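Local coordinates for putative uncharacterized protein SAG1039 (Streptococcus agalactiae serogroup V, PDB 3GWK) that is of unknown function but, as a homodimeric WXG100 (ESAT-6-like) protein, is probably a small helical protein exported by a type VII secretion system, at residues E12-A17 / K80-I85; Q18-G23 / E72-Q77. One frame throughout, in Å; residues are numbered along the deposited sequence.

From the N terminus, after the short helix 2-5, the chain runs along helix 10-44, turns through a short connection that carries the WXG motif, and returns along helix 51-95. Segments 12-17 and 18-23 follow one another directly on helix 10-44, and their partners 80-85 and 72-77 come in reverse order on helix 51-95. The loop closed by interaction 2, with 48 residues between its segments, is therefore nested inside the 62-residue loop closed by interaction 1, the order expected of an antiparallel hairpin. The centres of interactions 1 and 2 lie about 11 Å apart, and the two contacts meet where Ala17 O packs 3.1 Å from Asn75 OD1. Interaction 2 sits near the centre of the chain, interaction 1 farther toward its termini.

Interaction 1: E12-A17 / K80-I85; sequences ELRSSA and KVADII
The guanidinium of Arg14 has the methyl of Ala82 over one face, with Arg14 NE 3.7 Å from Ala82 CB, while Asp83 and a water lie at its edge. Arg14 NH2 donates to Asp83 OD1 at 2.8 Å, within a salt bridge. The oxygen is met nearly along its C-O axis, and this single N-H...O bond is the direct link between the two groups; its 144° angle and the 54° between the guanidinium and carboxylate planes show that they do not face each other flat in a paired, two-bond arrangement. The water completes a second path, accepting from Arg14 NE and donating to Asp83 OD1, so that OD1 is gripped twice. The arginine chain is extended from CG to NE, which carries its head across the helix interface, and NH1 has a further salt-bridge partner in Glu86.

Beside this polar pair the contact is apolar. Leu13 CB rests 3.9 Å from Ala82 CB, at the closest backbone approach, where the two CA atoms are 5.9 Å apart. Leu13 CD1 meets Ile85 CD1 at 3.9 Å, the two side chains crossing at about a right angle, and touches Val81 CG1 at 4.1 Å. Leu8 and Leu78 also pack on Leu13. The segment axes approach to 9.0 Å at 167°, an almost antiparallel pairing, as in the helical hairpin of WXG100 proteins.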
loop_
_atom_site.group_PDB
_atom_site.type_symbol
_atom_site.label_atom_id
_atom_site.label_comp_id
_atom_site.label_asym_id
_atom_site.label_seq_id
_atom_site.Cartn_x
_atom_site.Cartn_y
_atom_site.Cartn_z
ATOM N N GLU A 12 -18.021 3.883 16.686
ATOM C CA GLU A 12 -17.749 2.988 15.591
ATOM C C GLU A 12 -17.080 3.702 14.432
ATOM O O GLU A 12 -16.165 3.179 13.811
ATOM C CB GLU A 12 -18.996 2.299 15.099
ATOM C CG GLU A 12 -19.510 1.247 16.103
ATOM C CD GLU A 12 -20.841 0.632 15.700
ATOM O OE1 GLU A 12 -21.724 1.395 15.266
ATOM O OE2 GLU A 12 -20.996 -0.582 15.887
ATOM N N LEU A 13 -17.544 4.924 14.116
ATOM C CA LEU A 13 -16.947 5.711 13.070
ATOM C C LEU A 13 -15.447 5.967 13.394
ATOM O O LEU A 13 -14.599 5.857 12.537
ATOM C CB LEU A 13 -17.689 7.024 12.905
ATOM C CG LEU A 13 -19.057 6.910 12.271
ATOM C CD1 LEU A 13 -19.910 8.139 12.516
ATOM C CD2 LEU A 13 -18.947 6.661 10.829
ATOM N N ARG A 14 -15.123 6.281 14.654
ATOM C CA ARG A 14 -13.759 6.530 15.072
ATOM C C ARG A 14 -12.901 5.278 14.987
ATOM O O ARG A 14 -11.752 5.314 14.563
ATOM C CB ARG A 14 -13.766 7.134 16.486
ATOM C CG ARG A 14 -14.289 8.562 16.456
ATOM C CD ARG A 14 -14.596 9.045 17.857
ATOM N NE ARG A 14 -15.090 10.431 17.778
ATOM C CZ ARG A 14 -16.019 10.921 18.575
ATOM N NH1 ARG A 14 -16.521 10.199 19.546
ATOM N NH2 ARG A 14 -16.453 12.162 18.351
ATOM N N SER A 15 -13.489 4.127 15.331
ATOM C CA SER A 15 -12.706 2.891 15.268
ATOM C C SER A 15 -12.406 2.533 13.788
ATOM O O SER A 15 -11.295 2.130 13.435
ATOM C CB SER A 15 -13.559 1.786 15.827
ATOM O OG SER A 15 -13.634 1.961 17.210
ATOM N N SER A 16 -13.376 2.750 12.889
ATOM C CA SER A 16 -13.138 2.543 11.469
ATOM C C SER A 16 -12.108 3.493 10.969
ATOM O O SER A 16 -11.181 3.079 10.268
ATOM C CB SER A 16 -14.453 2.643 10.709
ATOM O OG SER A 16 -15.330 1.578 10.969
ATOM N N ALA A 17 -12.209 4.784 11.344
ATOM C CA ALA A 17 -11.267 5.775 10.897
ATOM C C ALA A 17 -9.835 5.385 11.172
ATOM O O ALA A 17 -8.953 5.579 10.376
ATOM C CB ALA A 17 -11.588 7.150 11.563
ATOM N N LYS A 80 -14.650 13.568 11.349
ATOM C CA LYS A 80 -15.472 14.788 11.365
ATOM C C LYS A 80 -16.934 14.480 11.519
ATOM O O LYS A 80 -17.653 15.177 12.232
ATOM C CB LYS A 80 -15.141 15.614 10.151
ATOM C CG LYS A 80 -13.736 16.226 10.302
ATOM C CD LYS A 80 -13.212 16.857 9.049
ATOM C CE LYS A 80 -11.734 17.311 9.173
ATOM N NZ LYS A 80 -11.626 18.435 10.132
ATOM N N VAL A 81 -17.406 13.467 10.801
ATOM C CA VAL A 81 -18.798 13.041 10.895
ATOM C C VAL A 81 -19.088 12.554 12.339
ATOM O O VAL A 81 -20.114 12.917 12.875
ATOM C CB VAL A 81 -19.125 12.038 9.827
ATOM C CG1 VAL A 81 -20.468 11.384 10.056
ATOM C CG2 VAL A 81 -19.057 12.669 8.472
ATOM N N ALA A 82 -18.180 11.772 12.916
ATOM C CA ALA A 82 -18.368 11.304 14.265
ATOM C C ALA A 82 -18.559 12.487 15.230
ATOM O O ALA A 82 -19.439 12.491 16.077
ATOM C CB ALA A 82 -17.196 10.461 14.733
ATOM N N ASP A 83 -17.705 13.536 15.075
ATOM C CA ASP A 83 -17.830 14.687 15.970
ATOM C C ASP A 83 -19.157 15.387 15.797
ATOM O O ASP A 83 -19.816 15.822 16.750
ATOM C CB ASP A 83 -16.730 15.709 15.682
ATOM C CG ASP A 83 -15.380 15.338 16.288
ATOM O OD1 ASP A 83 -15.347 14.441 17.106
ATOM O OD2 ASP A 83 -14.396 15.968 15.918
ATOM N N ILE A 84 -19.605 15.521 14.544
ATOM C CA ILE A 84 -20.912 16.194 14.295
ATOM C C ILE A 84 -22.053 15.388 14.895
ATOM O O ILE A 84 -22.985 15.965 15.510
ATOM C CB ILE A 84 -21.124 16.423 12.790
ATOM C CG1 ILE A 84 -20.113 17.461 12.261
ATOM C CG2 ILE A 84 -22.525 16.855 12.499
ATOM C CD1 ILE A 84 -19.926 17.435 10.765
ATOM N N ILE A 85 -22.013 14.083 14.738
ATOM C CA ILE A 85 -23.072 13.261 15.306
ATOM C C ILE A 85 -23.032 13.333 16.845
ATOM O O ILE A 85 -24.093 13.481 17.490
ATOM C CB ILE A 85 -23.011 11.811 14.823
ATOM C CG1 ILE A 85 -23.254 11.792 13.324
ATOM C CG2 ILE A 85 -23.977 10.928 15.561
ATOM C CD1 ILE A 85 -23.080 10.413 12.667
HETATM O O HOH W 1 -13.980 12.184 15.869
#

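Interaction 2: Q18-G23 / E72-Q77; sequences QKYTAG and EDINQQ. With SO4 (sulfate ion), chain C.
Helix segments 18-23 and 72-77 run antiparallel at 153°, their axes 7.7 Å apart at closest approach, and the CA atoms of Thr21 and Glu72 come within 5.1 Å. Tyr20 turns one ring face to Ile74: Ile74 CG2 sits 3.6 Å from the centroid of the Tyr20 ring and 10° off its normal, a CH-pi contact centred on the ring. Ile74 CD1 adds a touch at Tyr20 CE2. The branch that covers the ring is the one placed anti to the backbone N, since Ile74 chi1 of -68° sets CG1 beside that nitrogen.

These two helices form the hairpin of a WXG100 subunit, and two such hairpins make the four-helix bundle of the homodimer. The second subunit reaches this level: Tyr20 OH donates to Gln38 OE1 of the second subunit, whose Ile41 packs on Tyr20 and whose Phe53 packs on Ile74.

On another side of the contact, Thr21 OG1 donates to Glu72 OE1 at 2.7 Å, on the syn lone pair of that carboxylate oxygen, the side of OE2; Gln25 is a further partner of the hydroxyl. The other carboxylate oxygen is held from within its own helix. Gln76 NE2 reaches Glu72 OE2 at 3.0 Å, nearly straight and in the plane of the Gln76 amide, whereas Asn75 ND2 comes from above the carboxylate plane. Three bonds thus fix the rotation of the carboxylate. The Asn75 amide also packs against Thr21, Asn75 ND2 lying 3.6 Å from Thr21 CB. Farther round helix 51-95, Gln77 NE2 donates to O4 of a sulfate ion, probably from the crystallisation liquor, at 2.9 Å.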
loop_
_atom_site.group_PDB
_atom_site.type_symbol
_atom_site.label_atom_id
_atom_site.label_comp_id
_atom_site.label_asym_id
_atom_site.label_seq_id
_atom_site.Cartn_x
_atom_site.Cartn_y
_atom_site.Cartn_z
ATOM N N GLN A 18 -9.584 4.873 12.367
ATOM C CA GLN A 18 -8.238 4.518 12.760
ATOM C C GLN A 18 -7.634 3.493 11.777
ATOM O O GLN A 18 -6.434 3.541 11.482
ATOM C CB GLN A 18 -8.181 3.949 14.182
ATOM C CG GLN A 18 -6.890 3.373 14.609
ATOM C CD GLN A 18 -5.762 4.345 14.588
ATOM O OE1 GLN A 18 -5.900 5.524 14.812
ATOM N NE2 GLN A 18 -4.583 3.817 14.277
ATOM N N LYS A 19 -8.457 2.560 11.311
ATOM C CA LYS A 19 -7.966 1.529 10.363
ATOM C C LYS A 19 -7.471 2.229 9.082
ATOM O O LYS A 19 -6.509 1.795 8.445
ATOM C CB LYS A 19 -9.074 0.519 10.072
ATOM C CG LYS A 19 -9.590 -0.216 11.322
ATOM C CD LYS A 19 -10.852 -1.038 11.068
ATOM C CE LYS A 19 -11.579 -1.257 12.402
ATOM N NZ LYS A 19 -12.850 -2.039 12.204
ATOM N N TYR A 20 -8.223 3.260 8.627
ATOM C CA TYR A 20 -7.856 3.931 7.403
ATOM C C TYR A 20 -6.577 4.739 7.567
ATOM O O TYR A 20 -5.702 4.701 6.685
ATOM C CB TYR A 20 -8.994 4.839 6.901
ATOM C CG TYR A 20 -10.155 4.074 6.309
ATOM C CD1 TYR A 20 -11.169 3.615 7.102
ATOM C CD2 TYR A 20 -10.224 3.837 4.953
ATOM C CE1 TYR A 20 -12.253 2.870 6.552
ATOM C CE2 TYR A 20 -11.302 3.086 4.394
ATOM C CZ TYR A 20 -12.266 2.632 5.207
ATOM O OH TYR A 20 -13.300 1.928 4.692
ATOM N N THR A 21 -6.437 5.438 8.684
ATOM C CA THR A 21 -5.223 6.216 8.807
ATOM C C THR A 21 -3.987 5.274 8.987
ATOM O O THR A 21 -2.911 5.548 8.457
ATOM C CB THR A 21 -5.287 7.249 9.937
ATOM O OG1 THR A 21 -4.197 8.139 9.830
ATOM C CG2 THR A 21 -5.375 6.703 11.302
ATOM N N ALA A 22 -4.152 4.206 9.782
ATOM C CA ALA A 22 -3.050 3.296 9.933
ATOM C C ALA A 22 -2.680 2.684 8.575
ATOM O O ALA A 22 -1.493 2.543 8.244
ATOM C CB ALA A 22 -3.421 2.184 10.900
ATOM N N GLY A 23 -3.671 2.309 7.763
ATOM C CA GLY A 23 -3.350 1.734 6.443
ATOM C C GLY A 23 -2.712 2.745 5.541
ATOM O O GLY A 23 -1.801 2.418 4.784
ATOM N N GLU A 72 -6.352 8.379 4.004
ATOM C CA GLU A 72 -6.290 9.445 4.969
ATOM C C GLU A 72 -7.514 10.400 4.866
ATOM O O GLU A 72 -8.045 10.843 5.883
ATOM C CB GLU A 72 -5.005 10.190 4.829
ATOM C CG GLU A 72 -4.889 11.307 5.872
ATOM C CD GLU A 72 -5.001 10.785 7.350
ATOM O OE1 GLU A 72 -4.536 9.649 7.608
ATOM O OE2 GLU A 72 -5.446 11.575 8.251
ATOM N N ASP A 73 -7.972 10.673 3.630
ATOM C CA ASP A 73 -9.158 11.515 3.460
ATOM C C ASP A 73 -10.333 10.853 4.100
ATOM O O ASP A 73 -11.166 11.522 4.775
ATOM C CB ASP A 73 -9.328 11.713 1.928
ATOM C CG ASP A 73 -10.333 12.775 1.549
ATOM O OD1 ASP A 73 -10.633 13.618 2.400
ATOM O OD2 ASP A 73 -10.795 12.822 0.391
ATOM N N ILE A 74 -10.495 9.517 3.943
ATOM C CA ILE A 74 -11.580 8.796 4.527
ATOM C C ILE A 74 -11.500 8.866 6.060
ATOM O O ILE A 74 -12.493 9.139 6.737
ATOM C CB ILE A 74 -11.704 7.355 4.016
ATOM C CG1 ILE A 74 -12.129 7.306 2.531
ATOM C CG2 ILE A 74 -12.660 6.587 4.839
ATOM C CD1 ILE A 74 -12.004 5.918 1.910
ATOM N N ASN A 75 -10.305 8.684 6.645
ATOM C CA ASN A 75 -10.118 8.870 8.101
ATOM C C ASN A 75 -10.662 10.236 8.518
ATOM O O ASN A 75 -11.466 10.339 9.444
ATOM C CB ASN A 75 -8.644 8.780 8.386
ATOM C CG ASN A 75 -8.316 9.188 9.792
ATOM O OD1 ASN A 75 -8.894 8.659 10.753
ATOM N ND2 ASN A 75 -7.420 10.129 9.949
ATOM N N GLN A 76 -10.271 11.285 7.827
ATOM C CA GLN A 76 -10.694 12.634 8.234
ATOM C C GLN A 76 -12.195 12.758 8.118
ATOM O O GLN A 76 -12.791 13.377 9.031
ATOM C CB GLN A 76 -10.065 13.640 7.313
ATOM C CG GLN A 76 -8.552 13.771 7.534
ATOM C CD GLN A 76 -8.189 14.229 8.939
ATOM O OE1 GLN A 76 -8.859 15.108 9.485
ATOM N NE2 GLN A 76 -7.174 13.596 9.550
ATOM N N GLN A 77 -12.812 12.244 7.093
ATOM C CA GLN A 77 -14.277 12.376 6.953
ATOM C C GLN A 77 -14.968 11.678 8.081
ATOM O O GLN A 77 -15.914 12.224 8.654
ATOM C CB GLN A 77 -14.795 11.783 5.639
ATOM C CG GLN A 77 -14.230 12.322 4.346
ATOM C CD GLN A 77 -14.108 13.755 4.389
ATOM O OE1 GLN A 77 -15.132 14.509 4.606
ATOM N NE2 GLN A 77 -12.863 14.231 4.279
HETATM S S SO4 C . -11.543 17.874 4.934
HETATM O O1 SO4 C . -10.487 16.981 5.504
HETATM O O2 SO4 C . -12.357 18.397 6.033
HETATM O O3 SO4 C . -10.956 18.967 4.125
HETATM O O4 SO4 C . -12.391 17.121 4.064
#